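Local coordinates for protein haloacid dehalogenase/epoxide hydrolase family (Corynebacterium glutamicum ATCC 13032, PDB 2PR7) that is of unknown function but, as a calcium-bound member of the haloacid dehalogenase-like family, is probably a hydrolase, at residues A[122-125]-A[126-130]. Sequence-based numbering, arbitrary orientation.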
loop_
_atom_site.group_PDB
_atom_site.type_symbol
_atom_site.label_atom_id
_atom_site.label_comp_id
_atom_site.label_asym_id
_atom_site.label_seq_id
_atom_site.Cartn_x
_atom_site.Cartn_y
_atom_site.Cartn_z
ATOM N N ARG A 122 13.825 0.680 -7.642
ATOM C CA ARG A 122 14.037 -0.687 -7.188
ATOM C C ARG A 122 12.699 -1.343 -6.895
ATOM O O ARG A 122 12.406 -2.420 -7.369
ATOM C CB ARG A 122 14.908 -0.715 -5.934
ATOM C CG ARG A 122 15.358 -2.082 -5.577
ATOM C CD ARG A 122 16.385 -2.102 -4.475
ATOM N NE ARG A 122 16.780 -3.486 -4.246
ATOM C CZ ARG A 122 16.041 -4.356 -3.579
ATOM N NH1 ARG A 122 14.890 -3.990 -3.024
ATOM N NH2 ARG A 122 16.454 -5.601 -3.446
ATOM N N ALA A 123 11.869 -0.673 -6.127
ATOM C CA ALA A 123 10.600 -1.238 -5.714
ATOM C C ALA A 123 9.634 -1.508 -6.878
ATOM O O ALA A 123 8.877 -2.468 -6.851
ATOM C CB ALA A 123 9.934 -0.347 -4.619
ATOM N N VAL A 124 9.605 -0.637 -7.882
ATOM C CA VAL A 124 8.688 -0.810 -8.990
ATOM C C VAL A 124 8.903 -2.141 -9.733
ATOM O O VAL A 124 7.941 -2.778 -10.196
ATOM C CB VAL A 124 8.655 0.406 -9.957
ATOM C CG1 VAL A 124 9.949 0.517 -10.763
ATOM C CG2 VAL A 124 7.439 0.305 -10.874
ATOM N N VAL A 125 10.142 -2.551 -9.868
ATOM C CA VAL A 125 10.450 -3.828 -10.531
ATOM C C VAL A 125 9.712 -4.977 -9.844
ATOM O O VAL A 125 9.108 -5.832 -10.498
ATOM C CB VAL A 125 11.976 -4.102 -10.497
ATOM C CG1 VAL A 125 12.304 -5.499 -11.004
ATOM C CG2 VAL A 125 12.679 -3.113 -11.338
ATOM N N GLU A 126 9.795 -5.011 -8.507
ATOM C CA GLU A 126 9.134 -6.003 -7.697
ATOM C C GLU A 126 7.632 -5.918 -7.843
ATOM O O GLU A 126 6.952 -6.920 -7.969
ATOM C CB GLU A 126 9.538 -5.855 -6.232
ATOM C CG GLU A 126 11.056 -5.910 -6.054
ATOM C CD GLU A 126 11.457 -5.915 -4.613
ATOM O OE1 GLU A 126 10.754 -6.559 -3.806
ATOM O OE2 GLU A 126 12.466 -5.253 -4.294
ATOM N N ILE A 127 7.079 -4.707 -7.771
ATOM C CA ILE A 127 5.646 -4.581 -7.774
ATOM C C ILE A 127 5.101 -5.063 -9.099
ATOM O O ILE A 127 4.141 -5.793 -9.175
ATOM C CB ILE A 127 5.222 -3.107 -7.446
ATOM C CG1 ILE A 127 5.649 -2.736 -6.024
ATOM C CG2 ILE A 127 3.714 -2.939 -7.648
ATOM C CD1 ILE A 127 5.678 -1.198 -5.760
ATOM N N VAL A 128 5.669 -4.539 -10.189
ATOM C CA VAL A 128 5.230 -4.873 -11.511
ATOM C C VAL A 128 5.309 -6.373 -11.762
ATOM O O VAL A 128 4.404 -6.963 -12.356
ATOM C CB VAL A 128 6.052 -4.069 -12.530
ATOM C CG1 VAL A 128 5.891 -4.661 -13.905
ATOM C CG2 VAL A 128 5.662 -2.525 -12.514
ATOM N N GLY A 129 6.374 -6.999 -11.259
ATOM C CA GLY A 129 6.566 -8.444 -11.420
ATOM C C GLY A 129 5.524 -9.258 -10.658
ATOM O O GLY A 129 4.994 -10.231 -11.185
ATOM N N LEU A 130 5.232 -8.851 -9.437
ATOM C CA LEU A 130 4.285 -9.531 -8.568
ATOM C C LEU A 130 2.869 -9.511 -9.126
ATOM O O LEU A 130 2.143 -10.487 -9.016
ATOM C CB LEU A 130 4.330 -8.908 -7.197
ATOM C CG LEU A 130 5.494 -9.354 -6.320
ATOM C CD1 LEU A 130 5.691 -8.342 -5.144
ATOM C CD2 LEU A 130 5.381 -10.802 -5.829
HETATM O O HOH W 1 12.764 -2.615 -3.107
#
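Arg122 and Glu126, one helical turn apart, form a salt bridge with Arg122 NH1 3.0 Å from Glu126 OE2; it links the exposed arginine to an acid whose side chain also meets Val115. This is an i to i+4 pair, and one oxygen of the carboxylate does the touching. The two flat groups stand almost perpendicular, their planes 87° apart, and OE2 meets the guanidinium obliquely, so the paired, two-pronged form of an Arg-Glu bridge is not made. The Arg122 chain, with CG anti to the backbone N (chi1 -169°), is extended as far as NE, where a turn at its end presents NH1, while the Glu126 chain runs back toward the preceding turn. A water lies by both NH1 and OE2, but its bond to NH1 is weak and doubtful.

The backbone bonds are those of a regular alpha-helix. Ile127 N binds Ala123 O, Val128 N binds Val124 O, the straightest of the three (N-H...O 169°), and Gly129 N binds Val125 O.

The apolar contacts follow the same spacing. Val124 and Val128 run alongside each other on one face of the helix, their CG2 methyls 3.7 Å apart; Val128 CG2 also rests 3.3 Å from Val124 O. Ile127 has CG1 anti to its carbonyl carbon, which directs that branch back over the previous turn, CG1 lying 3.3 Å from Ala123 O, and CD1 just reaches Ala123 CB.

Helix 120-131 packs on the sheet of a HAD-like alpha/beta fold through Ala123, Ile127 and Leu130, leaving Arg122, Val125 and Gly129 exposed. Ala123 touches Val115 of edge strand 113-116, Ile127 reaches Val97 of strand 94-98 and Trp23 of helix 17-32, and Val128 touches Leu26 of that helix and the C-terminal Phe137.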